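Local structure of xyloglucan-specific endo-beta-1,4-glucanase GH12 (Aspergillus niveus, 4NPR) at residues 81-86 with 224-229; 102-107 with 195-200; 136-141 with 179-184; 168-173 with 185-190. The protein probably cleaves internal beta-1,4-glucosidic bonds of xyloglucan, retaining the beta configuration, as a family 12 glycoside hydrolase with a beta-jelly-roll fold. All blocks are in the same frame, centred on the assembly; numbering follows the deposited sequence.

Contact 1 of 4, residues 81-86 with 224-229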
loop_
_atom_site.group_PDB
_atom_site.type_symbol
_atom_site.label_atom_id
_atom_site.label_comp_id
_atom_site.label_asym_id
_atom_site.label_seq_id
_atom_site.Cartn_x
_atom_site.Cartn_y
_atom_site.Cartn_z
ATOM N N GLY A 81 -13.541 -11.210 -4.165
ATOM C CA GLY A 81 -12.141 -11.288 -4.500
ATOM C C GLY A 81 -11.576 -10.203 -5.392
ATOM O O GLY A 81 -10.424 -10.310 -5.748
ATOM N N GLN A 82 -12.346 -9.176 -5.784
ATOM C CA GLN A 82 -11.753 -8.105 -6.610
ATOM C C GLN A 82 -11.601 -6.859 -5.750
ATOM O O GLN A 82 -12.516 -6.476 -4.999
ATOM C CB GLN A 82 -12.602 -7.730 -7.841
ATOM C CG GLN A 82 -13.244 -8.848 -8.674
ATOM C CD GLN A 82 -12.268 -9.959 -9.023
ATOM O OE1 GLN A 82 -11.192 -9.739 -9.651
ATOM N NE2 GLN A 82 -12.621 -11.176 -8.589
ATOM N N VAL A 83 -10.464 -6.215 -5.872
ATOM C CA VAL A 83 -10.217 -4.967 -5.192
ATOM C C VAL A 83 -11.048 -3.895 -5.902
ATOM O O VAL A 83 -11.059 -3.817 -7.139
ATOM C CB VAL A 83 -8.740 -4.568 -5.283
ATOM C CG1 VAL A 83 -8.519 -3.221 -4.689
ATOM C CG2 VAL A 83 -7.832 -5.599 -4.606
ATOM N N LYS A 84 -11.733 -3.071 -5.125
ATOM C CA LYS A 84 -12.479 -2.003 -5.670
ATOM C C LYS A 84 -11.684 -0.720 -5.791
ATOM O O LYS A 84 -12.070 0.169 -6.545
ATOM C CB LYS A 84 -13.716 -1.731 -4.798
ATOM C CG LYS A 84 -14.566 -2.961 -4.459
ATOM C CD LYS A 84 -14.804 -3.786 -5.710
ATOM C CE LYS A 84 -15.873 -4.797 -5.431
ATOM N NZ LYS A 84 -15.262 -5.993 -4.808
ATOM N N SER A 85 -10.602 -0.579 -5.040
ATOM C CA SER A 85 -9.903 0.698 -5.002
ATOM C C SER A 85 -8.579 0.622 -4.247
ATOM O O SER A 85 -8.207 -0.394 -3.649
ATOM C CB SER A 85 -10.801 1.747 -4.328
ATOM O OG SER A 85 -11.066 1.399 -2.947
ATOM N N PHE A 86 -7.843 1.716 -4.281
ATOM C CA PHE A 86 -6.639 1.791 -3.540
ATOM C C PHE A 86 -6.338 3.254 -3.275
ATOM O O PHE A 86 -5.422 3.832 -3.873
ATOM C CB PHE A 86 -5.491 1.132 -4.295
ATOM C CG PHE A 86 -4.178 1.255 -3.581
ATOM C CD1 PHE A 86 -4.072 0.898 -2.209
ATOM C CD2 PHE A 86 -3.062 1.756 -4.227
ATOM C CE1 PHE A 86 -2.863 1.034 -1.517
ATOM C CE2 PHE A 86 -1.838 1.875 -3.544
ATOM C CZ PHE A 86 -1.741 1.533 -2.186
ATOM N N GLU A 224 -6.785 -1.362 0.465
ATOM C CA GLU A 224 -7.508 -1.990 -0.677
ATOM C C GLU A 224 -8.711 -2.738 -0.149
ATOM O O GLU A 224 -8.569 -3.810 0.442
ATOM C CB GLU A 224 -6.641 -3.007 -1.451
ATOM C CG GLU A 224 -5.576 -2.411 -2.334
ATOM C CD GLU A 224 -4.685 -3.490 -3.007
ATOM O OE1 GLU A 224 -4.421 -4.523 -2.351
ATOM O OE2 GLU A 224 -4.198 -3.286 -4.162
ATOM N N PRO A 225 -9.894 -2.187 -0.348
ATOM C CA PRO A 225 -11.093 -2.865 0.099
ATOM C C PRO A 225 -11.717 -3.829 -0.928
ATOM O O PRO A 225 -11.693 -3.557 -2.136
ATOM C CB PRO A 225 -12.031 -1.708 0.379
ATOM C CG PRO A 225 -11.660 -0.688 -0.619
ATOM C CD PRO A 225 -10.154 -0.781 -0.704
ATOM N N PHE A 226 -12.290 -4.928 -0.433
ATOM C CA PHE A 226 -13.037 -5.870 -1.264
ATOM C C PHE A 226 -14.558 -5.710 -1.030
ATOM O O PHE A 226 -15.322 -5.602 -1.968
ATOM C CB PHE A 226 -12.550 -7.293 -1.027
ATOM C CG PHE A 226 -11.063 -7.523 -1.369
ATOM C CD1 PHE A 226 -10.036 -7.052 -0.541
ATOM C CD2 PHE A 226 -10.690 -8.266 -2.482
ATOM C CE1 PHE A 226 -8.687 -7.318 -0.823
ATOM C CE2 PHE A 226 -9.339 -8.509 -2.788
ATOM C CZ PHE A 226 -8.339 -8.044 -1.951
ATOM N N SER A 227 -14.978 -5.637 0.231
ATOM C CA SER A 227 -16.368 -5.399 0.591
ATOM C C SER A 227 -16.544 -5.068 2.067
ATOM O O SER A 227 -15.647 -5.274 2.882
ATOM C CB SER A 227 -17.193 -6.615 0.297
ATOM O OG SER A 227 -16.764 -7.641 1.149
ATOM N N GLY A 228 -17.735 -4.555 2.371
ATOM C CA GLY A 228 -18.116 -4.055 3.686
ATOM C C GLY A 228 -19.040 -2.842 3.595
ATOM O O GLY A 228 -19.327 -2.343 2.509
ATOM N N SER A 229 -19.532 -2.381 4.744
ATOM C CA SER A 229 -20.380 -1.153 4.825
ATOM C C SER A 229 -19.943 -0.293 5.985
ATOM O O SER A 229 -19.489 -0.829 7.003
ATOM C CB SER A 229 -21.886 -1.478 4.957
ATOM O OG SER A 229 -22.092 -2.690 5.623
#

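Contact 2 of 4, residues 102-107 with 195-200. With SO4 (sulfate ion), chain C.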
loop_
_atom_site.group_PDB
_atom_site.type_symbol
_atom_site.label_atom_id
_atom_site.label_comp_id
_atom_site.label_asym_id
_atom_site.label_seq_id
_atom_site.Cartn_x
_atom_site.Cartn_y
_atom_site.Cartn_z
ATOM N N LYS A 102 20.056 4.846 0.974
ATOM C CA LYS A 102 20.521 4.665 2.377
ATOM C C LYS A 102 19.382 4.227 3.292
ATOM O O LYS A 102 19.556 3.368 4.141
ATOM C CB LYS A 102 21.116 5.945 2.992
ATOM C CG LYS A 102 22.519 6.318 2.520
ATOM C CD LYS A 102 22.463 7.327 1.361
ATOM C CE LYS A 102 23.794 7.475 0.609
ATOM N NZ LYS A 102 24.724 8.404 1.311
ATOM N N SER A 103 18.213 4.833 3.125
ATOM C CA SER A 103 17.067 4.468 3.962
ATOM C C SER A 103 15.730 4.835 3.353
ATOM O O SER A 103 15.622 5.772 2.542
ATOM C CB SER A 103 17.180 5.171 5.319
ATOM O OG SER A 103 16.936 6.553 5.117
ATOM N N ILE A 104 14.708 4.110 3.791
ATOM C CA ILE A 104 13.310 4.506 3.573
ATOM C C ILE A 104 12.532 4.479 4.904
ATOM O O ILE A 104 11.690 3.608 5.120
ATOM C CB ILE A 104 12.636 3.569 2.572
ATOM C CG1 ILE A 104 13.554 3.249 1.398
ATOM C CG2 ILE A 104 11.336 4.157 2.048
ATOM C CD1 ILE A 104 12.968 2.133 0.560
ATOM N N ASP A 105 12.839 5.408 5.808
ATOM C CA ASP A 105 12.184 5.429 7.119
ATOM C C ASP A 105 10.702 5.772 6.963
ATOM O O ASP A 105 10.368 6.684 6.233
ATOM C CB ASP A 105 12.854 6.444 8.060
ATOM C CG ASP A 105 14.342 6.084 8.398
ATOM O OD1 ASP A 105 14.849 4.989 8.015
ATOM O OD2 ASP A 105 15.009 6.944 9.038
ATOM N N SER A 106 9.807 5.023 7.610
ATOM C CA SER A 106 8.356 5.338 7.565
ATOM C C SER A 106 7.700 5.134 8.919
ATOM O O SER A 106 8.029 4.185 9.615
ATOM C CB SER A 106 7.637 4.423 6.554
ATOM O OG SER A 106 6.251 4.753 6.394
ATOM N N THR A 107 6.726 5.965 9.265
ATOM C CA THR A 107 5.934 5.727 10.461
ATOM C C THR A 107 4.461 5.845 10.107
ATOM O O THR A 107 4.071 6.780 9.429
ATOM C CB THR A 107 6.296 6.736 11.601
ATOM O OG1 THR A 107 7.670 6.556 12.023
ATOM C CG2 THR A 107 5.331 6.568 12.839
ATOM N N GLY A 195 9.667 2.044 10.979
ATOM C CA GLY A 195 10.817 1.277 10.490
ATOM C C GLY A 195 11.421 1.684 9.173
ATOM O O GLY A 195 10.877 2.495 8.442
ATOM N N ASP A 196 12.574 1.091 8.890
ATOM C CA ASP A 196 13.270 1.328 7.639
ATOM C C ASP A 196 12.708 0.404 6.546
ATOM O O ASP A 196 12.948 -0.802 6.565
ATOM C CB ASP A 196 14.799 1.161 7.800
ATOM C CG ASP A 196 15.553 1.629 6.569
ATOM O OD1 ASP A 196 14.859 1.961 5.603
ATOM O OD2 ASP A 196 16.804 1.709 6.530
ATOM N N MET A 197 11.972 0.956 5.581
ATOM C CA MET A 197 11.384 0.102 4.516
ATOM C C MET A 197 12.454 -0.544 3.584
ATOM O O MET A 197 12.155 -1.359 2.721
ATOM C CB MET A 197 10.374 0.873 3.678
ATOM C CG MET A 197 9.106 1.341 4.383
ATOM S SD MET A 197 8.233 0.115 5.388
ATOM C CE MET A 197 7.441 -0.878 4.129
ATOM N N ARG A 198 13.717 -0.209 3.805
ATOM C CA ARG A 198 14.754 -0.762 3.016
ATOM C C ARG A 198 15.027 -2.179 3.395
ATOM O O ARG A 198 15.709 -2.894 2.653
ATOM C CB ARG A 198 16.009 0.059 3.149
ATOM C CG ARG A 198 16.878 -0.118 1.945
ATOM C CD ARG A 198 18.200 0.561 2.156
ATOM N NE ARG A 198 19.151 -0.321 2.804
ATOM C CZ ARG A 198 20.425 -0.024 2.948
ATOM N NH1 ARG A 198 20.889 1.108 2.495
ATOM N NH2 ARG A 198 21.234 -0.853 3.546
ATOM N N ASP A 199 14.516 -2.608 4.543
ATOM C CA ASP A 199 14.817 -3.973 4.987
ATOM C C ASP A 199 14.171 -5.006 4.055
ATOM O O ASP A 199 14.730 -6.039 3.801
ATOM C CB ASP A 199 14.410 -4.206 6.466
ATOM C CG ASP A 199 15.171 -3.279 7.480
ATOM O OD1 ASP A 199 16.336 -2.897 7.247
ATOM O OD2 ASP A 199 14.579 -2.929 8.529
ATOM N N PHE A 200 12.986 -4.709 3.565
ATOM C CA PHE A 200 12.292 -5.533 2.588
ATOM C C PHE A 200 13.074 -5.748 1.304
ATOM O O PHE A 200 13.110 -6.849 0.784
ATOM C CB PHE A 200 10.957 -4.873 2.282
ATOM C CG PHE A 200 10.065 -4.849 3.476
ATOM C CD1 PHE A 200 9.457 -6.021 3.902
ATOM C CD2 PHE A 200 9.930 -3.719 4.241
ATOM C CE1 PHE A 200 8.689 -6.038 5.041
ATOM C CE2 PHE A 200 9.179 -3.743 5.396
ATOM C CZ PHE A 200 8.539 -4.888 5.780
HETATM S S SO4 C . 7.013 11.179 12.074
HETATM O O1 SO4 C . 7.166 9.796 12.596
HETATM O O2 SO4 C . 5.760 11.202 11.271
HETATM O O3 SO4 C . 6.912 12.106 13.238
HETATM O O4 SO4 C . 8.185 11.568 11.222
#

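Contact 3 of 4, residues 136-141 with 179-184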
loop_
_atom_site.group_PDB
_atom_site.type_symbol
_atom_site.label_atom_id
_atom_site.label_comp_id
_atom_site.label_asym_id
_atom_site.label_seq_id
_atom_site.Cartn_x
_atom_site.Cartn_y
_atom_site.Cartn_z
ATOM N N ASN A 136 8.072 -3.183 -13.410
ATOM C CA ASN A 136 8.300 -4.620 -13.563
ATOM C C ASN A 136 8.159 -5.399 -12.241
ATOM O O ASN A 136 7.847 -6.579 -12.250
ATOM C CB ASN A 136 9.665 -4.880 -14.250
ATOM C CG ASN A 136 10.865 -4.589 -13.352
ATOM O OD1 ASN A 136 11.868 -5.317 -13.369
ATOM N ND2 ASN A 136 10.784 -3.521 -12.585
ATOM N N TYR A 137 8.387 -4.714 -11.108
ATOM C CA TYR A 137 8.167 -5.288 -9.804
ATOM C C TYR A 137 7.223 -4.512 -8.934
ATOM O O TYR A 137 7.101 -3.294 -8.996
ATOM C CB TYR A 137 9.475 -5.433 -9.053
ATOM C CG TYR A 137 10.310 -6.545 -9.557
ATOM C CD1 TYR A 137 10.048 -7.849 -9.175
ATOM C CD2 TYR A 137 11.353 -6.304 -10.429
ATOM C CE1 TYR A 137 10.827 -8.897 -9.642
ATOM C CE2 TYR A 137 12.161 -7.339 -10.896
ATOM C CZ TYR A 137 11.891 -8.639 -10.499
ATOM O OH TYR A 137 12.669 -9.676 -10.987
ATOM N N GLU A 138 6.562 -5.245 -8.077
ATOM C CA GLU A 138 5.772 -4.622 -7.074
ATOM C C GLU A 138 6.031 -5.318 -5.766
ATOM O O GLU A 138 6.026 -6.550 -5.710
ATOM C CB GLU A 138 4.277 -4.678 -7.435
ATOM C CG GLU A 138 3.382 -3.996 -6.392
ATOM C CD GLU A 138 1.895 -4.135 -6.696
ATOM O OE1 GLU A 138 1.493 -4.806 -7.682
ATOM O OE2 GLU A 138 1.101 -3.576 -5.924
ATOM N N ILE A 139 6.235 -4.513 -4.727
ATOM C CA ILE A 139 6.401 -5.010 -3.375
ATOM C C ILE A 139 5.340 -4.423 -2.442
ATOM O O ILE A 139 5.184 -3.205 -2.306
ATOM C CB ILE A 139 7.779 -4.664 -2.859
ATOM C CG1 ILE A 139 8.826 -5.453 -3.629
ATOM C CG2 ILE A 139 7.903 -5.013 -1.386
ATOM C CD1 ILE A 139 9.283 -4.783 -4.889
ATOM N N MET A 140 4.591 -5.295 -1.804
ATOM C CA MET A 140 3.568 -4.850 -0.898
ATOM C C MET A 140 3.943 -5.284 0.505
ATOM O O MET A 140 4.520 -6.347 0.719
ATOM C CB MET A 140 2.203 -5.431 -1.248
ATOM C CG MET A 140 1.809 -5.371 -2.707
ATOM S SD MET A 140 -0.006 -5.436 -2.908
ATOM C CE MET A 140 -0.628 -3.868 -2.290
ATOM N N VAL A 141 3.562 -4.459 1.464
ATOM C CA VAL A 141 3.750 -4.789 2.846
ATOM C C VAL A 141 2.439 -4.548 3.525
ATOM O O VAL A 141 2.005 -3.408 3.674
ATOM C CB VAL A 141 4.875 -3.965 3.487
ATOM C CG1 VAL A 141 5.010 -4.364 4.935
ATOM C CG2 VAL A 141 6.189 -4.201 2.727
ATOM N N MET A 179 3.650 -7.379 -14.322
ATOM C CA MET A 179 4.610 -7.260 -13.226
ATOM C C MET A 179 4.673 -8.560 -12.459
ATOM O O MET A 179 3.728 -9.357 -12.488
ATOM C CB MET A 179 4.063 -6.284 -12.160
ATOM C CG MET A 179 3.683 -4.919 -12.671
ATOM S SD MET A 179 2.985 -3.905 -11.382
ATOM C CE MET A 179 1.339 -4.620 -11.200
ATOM N N GLN A 180 5.718 -8.706 -11.665
ATOM C CA GLN A 180 5.750 -9.713 -10.596
ATOM C C GLN A 180 5.512 -9.013 -9.212
ATOM O O GLN A 180 6.079 -7.965 -8.929
ATOM C CB GLN A 180 7.083 -10.459 -10.624
ATOM C CG GLN A 180 7.498 -11.013 -12.003
ATOM C CD GLN A 180 6.506 -12.014 -12.579
ATOM O OE1 GLN A 180 6.009 -12.918 -11.876
ATOM N NE2 GLN A 180 6.198 -11.858 -13.880
ATOM N N VAL A 181 4.660 -9.585 -8.369
ATOM C CA VAL A 181 4.306 -8.955 -7.097
ATOM C C VAL A 181 4.750 -9.843 -5.974
ATOM O O VAL A 181 4.283 -10.965 -5.886
ATOM C CB VAL A 181 2.767 -8.696 -6.975
ATOM C CG1 VAL A 181 2.411 -8.034 -5.653
ATOM C CG2 VAL A 181 2.275 -7.839 -8.146
ATOM N N TYR A 182 5.664 -9.324 -5.149
ATOM C CA TYR A 182 5.987 -9.868 -3.839
ATOM C C TYR A 182 5.131 -9.183 -2.800
ATOM O O TYR A 182 5.103 -7.969 -2.755
ATOM C CB TYR A 182 7.414 -9.581 -3.490
ATOM C CG TYR A 182 8.435 -10.420 -4.249
ATOM C CD1 TYR A 182 8.648 -11.772 -3.919
ATOM C CD2 TYR A 182 9.201 -9.864 -5.253
ATOM C CE1 TYR A 182 9.548 -12.551 -4.626
ATOM C CE2 TYR A 182 10.140 -10.629 -5.937
ATOM C CZ TYR A 182 10.291 -11.967 -5.630
ATOM O OH TYR A 182 11.200 -12.695 -6.329
ATOM N N SER A 183 4.445 -9.976 -1.957
ATOM C CA SER A 183 3.595 -9.454 -0.891
ATOM C C SER A 183 3.980 -10.002 0.474
ATOM O O SER A 183 3.939 -11.203 0.692
ATOM C CB SER A 183 2.130 -9.776 -1.158
ATOM O OG SER A 183 1.645 -9.015 -2.234
ATOM N N PHE A 184 4.350 -9.084 1.378
ATOM C CA PHE A 184 4.708 -9.425 2.734
ATOM C C PHE A 184 3.443 -9.196 3.526
ATOM O O PHE A 184 2.937 -8.089 3.585
ATOM C CB PHE A 184 5.819 -8.515 3.258
ATOM C CG PHE A 184 7.137 -8.705 2.568
ATOM C CD1 PHE A 184 7.366 -8.161 1.328
ATOM C CD2 PHE A 184 8.159 -9.411 3.179
ATOM C CE1 PHE A 184 8.576 -8.340 0.699
ATOM C CE2 PHE A 184 9.373 -9.592 2.561
ATOM C CZ PHE A 184 9.575 -9.056 1.319
#

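Contact 4 of 4, residues 168-173 with 185-190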
loop_
_atom_site.group_PDB
_atom_site.type_symbol
_atom_site.label_atom_id
_atom_site.label_comp_id
_atom_site.label_asym_id
_atom_site.label_seq_id
_atom_site.Cartn_x
_atom_site.Cartn_y
_atom_site.Cartn_z
ATOM N N LYS A 168 7.096 -10.582 11.815
ATOM C CA LYS A 168 7.040 -11.854 11.084
ATOM C C LYS A 168 5.997 -11.779 9.969
ATOM O O LYS A 168 4.864 -11.373 10.178
ATOM C CB LYS A 168 6.723 -12.994 12.013
ATOM C CG LYS A 168 7.294 -14.366 11.585
ATOM C CD LYS A 168 7.823 -15.139 12.822
ATOM C CE LYS A 168 7.670 -16.670 12.710
ATOM N NZ LYS A 168 8.224 -17.233 11.443
ATOM N N PHE A 169 6.429 -12.143 8.775
ATOM C CA PHE A 169 5.638 -12.052 7.564
ATOM C C PHE A 169 5.428 -13.421 6.939
ATOM O O PHE A 169 6.321 -14.259 6.975
ATOM C CB PHE A 169 6.385 -11.159 6.575
ATOM C CG PHE A 169 6.274 -9.696 6.891
ATOM C CD1 PHE A 169 5.101 -9.009 6.633
ATOM C CD2 PHE A 169 7.305 -9.025 7.450
ATOM C CE1 PHE A 169 4.976 -7.672 6.944
ATOM C CE2 PHE A 169 7.187 -7.700 7.756
ATOM C CZ PHE A 169 6.030 -7.015 7.492
ATOM N N ASN A 170 4.247 -13.646 6.377
ATOM C CA ASN A 170 4.094 -14.626 5.325
ATOM C C ASN A 170 4.422 -13.922 3.997
ATOM O O ASN A 170 3.851 -12.885 3.697
ATOM C CB ASN A 170 2.683 -15.120 5.235
ATOM C CG ASN A 170 2.288 -16.000 6.391
ATOM O OD1 ASN A 170 3.080 -16.703 6.986
ATOM N ND2 ASN A 170 1.016 -15.954 6.707
ATOM N N LEU A 171 5.286 -14.511 3.181
ATOM C CA LEU A 171 5.668 -13.916 1.903
ATOM C C LEU A 171 5.046 -14.655 0.721
ATOM O O LEU A 171 5.202 -15.844 0.598
ATOM C CB LEU A 171 7.193 -13.905 1.742
ATOM C CG LEU A 171 7.666 -13.341 0.374
ATOM C CD1 LEU A 171 7.109 -11.938 0.174
ATOM C CD2 LEU A 171 9.188 -13.319 0.214
ATOM N N TYR A 172 4.438 -13.892 -0.185
ATOM C CA TYR A 172 3.789 -14.389 -1.363
ATOM C C TYR A 172 4.406 -13.828 -2.624
ATOM O O TYR A 172 4.876 -12.695 -2.649
ATOM C CB TYR A 172 2.323 -13.981 -1.309
ATOM C CG TYR A 172 1.660 -14.551 -0.110
ATOM C CD1 TYR A 172 1.127 -15.824 -0.149
ATOM C CD2 TYR A 172 1.633 -13.858 1.066
ATOM C CE1 TYR A 172 0.552 -16.400 0.959
ATOM C CE2 TYR A 172 1.077 -14.407 2.195
ATOM C CZ TYR A 172 0.517 -15.683 2.155
ATOM O OH TYR A 172 -0.045 -16.254 3.330
ATOM N N LEU A 173 4.343 -14.605 -3.693
ATOM C CA LEU A 173 4.770 -14.148 -4.989
ATOM C C LEU A 173 3.830 -14.585 -6.110
ATOM O O LEU A 173 3.421 -15.742 -6.191
ATOM C CB LEU A 173 6.152 -14.699 -5.263
ATOM C CG LEU A 173 6.763 -14.542 -6.670
ATOM C CD1 LEU A 173 6.919 -13.069 -6.998
ATOM C CD2 LEU A 173 8.095 -15.271 -6.677
ATOM N N VAL A 185 2.912 -10.246 4.111
ATOM C CA VAL A 185 1.668 -10.144 4.828
ATOM C C VAL A 185 1.929 -10.458 6.288
ATOM O O VAL A 185 2.315 -11.608 6.637
ATOM C CB VAL A 185 0.641 -11.139 4.283
ATOM C CG1 VAL A 185 -0.645 -11.040 5.110
ATOM C CG2 VAL A 185 0.375 -10.891 2.787
ATOM N N ALA A 186 1.757 -9.447 7.139
ATOM C CA ALA A 186 2.100 -9.616 8.542
ATOM C C ALA A 186 1.197 -10.664 9.187
ATOM O O ALA A 186 -0.006 -10.699 8.923
ATOM C CB ALA A 186 2.005 -8.305 9.276
ATOM N N GLN A 187 1.789 -11.544 9.980
ATOM C CA GLN A 187 1.045 -12.601 10.679
ATOM C C GLN A 187 0.061 -12.088 11.760
ATOM O O GLN A 187 -0.941 -12.738 12.016
ATOM C CB GLN A 187 2.034 -13.609 11.293
ATOM C CG GLN A 187 2.828 -14.308 10.218
ATOM C CD GLN A 187 3.667 -15.493 10.684
ATOM O OE1 GLN A 187 4.109 -15.607 11.840
ATOM N NE2 GLN A 187 3.929 -16.372 9.740
ATOM N N SER A 188 0.379 -10.964 12.409
ATOM C CA SER A 188 -0.560 -10.260 13.280
ATOM C C SER A 188 -0.920 -8.946 12.662
ATOM O O SER A 188 -0.071 -8.253 12.129
ATOM C CB SER A 188 0.033 -9.967 14.659
ATOM O OG SER A 188 0.451 -11.168 15.296
ATOM N N THR A 189 -2.185 -8.582 12.754
ATOM C CA THR A 189 -2.604 -7.246 12.414
ATOM C C THR A 189 -1.842 -6.238 13.245
ATOM O O THR A 189 -1.818 -6.351 14.455
ATOM C CB THR A 189 -4.059 -7.085 12.747
ATOM O OG1 THR A 189 -4.775 -8.033 11.943
ATOM C CG2 THR A 189 -4.510 -5.618 12.530
ATOM N N THR A 190 -1.328 -5.203 12.578
ATOM C CA THR A 190 -0.362 -4.284 13.122
ATOM C C THR A 190 -0.720 -2.848 12.755
ATOM O O THR A 190 -0.343 -2.344 11.691
ATOM C CB THR A 190 0.999 -4.626 12.543
ATOM O OG1 THR A 190 1.304 -6.008 12.860
ATOM C CG2 THR A 190 2.058 -3.711 13.100
#

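Contact 1 of 4, residues 81-86 with 224-229
Two bends fold the side chain of K84 back toward F226: chi2 at -47° turns it beyond CG, and chi4 at -85° brings the ammonium round to the backbone. NZ then sits 2.9 Å from F226 O, in the carbonyl plane and on a lone pair. The same nitrogen bonds Q82 O at 2.8 Å, tilted out of that carbonyl's plane, and the carbonyls of G78 and G79 are also partners. The backbone adds an almost straight bond from K84 N to P225 O at 3.0 Å.

V83, next to K84, supplies the apolar part. With CG1 anti to the backbone N (chi1 175°), that methyl meets E224 CB at 3.7 Å while CG2 rests against F226 CZ at 3.6 Å. The valine CA lies over one face of the F226 ring, displaced toward its rim, and G81 C comes to the ring edge. Further along, S85 O receives a CA-H...O contact from E224 CA, and F86 CD1 touches E224 CG at 3.6 Å. The OG of S85 brushes the proline ring at P225 CG, but its bond goes to Q56. The contact ties the loop between strands 67-77 and 87-97 to the end of strand 215-226. With four backbone carbonyls around its three N-H groups, the buried ammonium of K84 probably stays protonated and fastens the loop to the strand.

Contact 2 of 4, residues 102-107 with 195-200
The N-terminal cap of helix 198-207 is built here, where edge strand 192-196 leaves its sheet beside strand 105-113. D196 makes the cap and also reaches across to I104. Its CG is anti to the backbone N (chi1 -170°), which carries OD1 to within 2.8 Å of I104 N and 3.0 Å of R198 N. I104 N comes in on the syn side, somewhat out of the carboxylate plane; R198 N arrives steeply from the opposite face. One oxygen therefore both caps the helix and holds the neighbouring strand.

Before the turn, the strands pair in antiparallel fashion. S106 and G195 form the hydrogen-bonded pair, with S106 N to G195 O at 2.9 Å and G195 N to S106 O at 3.0 Å, while D105 and D196 form the non-hydrogen-bonded one. M197 N then bonds I104 O at 2.7 Å, from above the carbonyl plane. Beside this bond the side chains of I104 and M197 cross at about a right angle, CB against CB at 3.7 Å, and the methionine continues to S106 CB and on to Y123 and M125. The guanidinium of R198 runs past K102 O at a poor angle for bonding, and NH1 instead gives its hydrogen bond to V101 O.

The carboxylates of D105 and D196 meet obliquely, their planes nearly perpendicular (85°) and D105 OD1 3.9 Å from D196 OD1. Such proximity would tend to raise the pKa of one of them; two backbone N-H groups on D196 OD1 should favour keeping the charge on D196.

Contact 3 of 4, residues 136-141 with 179-184
E138 lies alongside V181, both pointing the same way, and its OE1 presses on V181 CG2 at 3.2 Å. With CG anti to the backbone N (chi1 -179°), the extended glutamate chain carries OE1 along to the terminal methyl of M179, 3.5 Å from CE. Next on that face M140 CG packs obliquely on V181 CG1 at 4.0 Å and beside S183 OG.

The other face carries Y137, I139, V141, Y182 and F184, with Q180 at its exposed end. The rings of Y137 and Y182 run side by side, CE1 to CE2 4.1 Å, and I139 CG2 lies against F184 CE1 at 4.0 Å. M140 O meets the edge of the F184 ring, in its plane, while accepting F184 N at 2.8 Å.

Strands 137-146 and 179-186 are the parallel neighbours in the otherwise antiparallel larger sheet of the jelly roll, their short axes 12° apart. Four more backbone bonds fix the register: Q180 N gives to N136 O, E138 N to Q180 O, Y182 N to E138 O and M140 N to Y182 O.

Beyond them, strand 117-128 flanks strand 137-146, bringing D124 close to the second oxygen of E138. Helix 198-207 covers the I139 and F184 face through L204, with F201 on I139 and F200 edge-to-face with F184.

Contact 4 of 4, residues 168-173 with 185-190
N170 N bonds V185 O at 2.8 Å, and V185 N returns the bond to N170 O at the same length, making these two residues a hydrogen-bonded antiparallel pair. Just past it, Q187 N reaches K168 O at 3.1 Å along a nearly straight line.

The glutamine side chain reaches straight across to the neighbouring strand. Its chain is extended beyond CG, which lets NE2 bond N170 OD1 at 2.9 Å. The asparagine oxygen lies in the plane of the glutamine amide, but the donor stands above the carbonyl plane of N170 rather than on a lone pair, and the two amides are 68° apart. The other end of the glutamine amide rests on the lysine, Q187 OE1 to K168 CG at 3.4 Å.

On the N170 and V185 face, Y172 CE2 packs against V185 CG2 at 3.6 Å. On the reverse face F169 lays CE1 beside A186 CB at 3.8 Å; V185 C comes near the plane of the ring at its edge. That ring also meets F200 of helix 198-207 and touches V141. Amide bridging on the outer side and an aromatic ring turned inward finish the open end of the beta hairpin formed by strands 167-176 and 179-186.

How the contacts relate
Contacts 3 and 4 share strand 179-186, which sits between strands 137-146 and 167-176 in the larger sheet; their centres are about 13 Å apart and their segments alternate along the chain. Contact 1 reaches the same sheet through strand 215-226, and E224 OE1 touches M140 CE of contact 3 at 3.8 Å. Contact 2 belongs to the smaller sheet, about 27 Å from contact 1 between centres and on the opposite side of the chain's centre. F200, at the start of helix 198-207, packs on contacts 3 and 4, so the helix that follows the smaller sheet's edge strand bridges the two sheets of the jelly roll. Contacts 2, 3 and 4 are all nested within the loop that contact 1 closes.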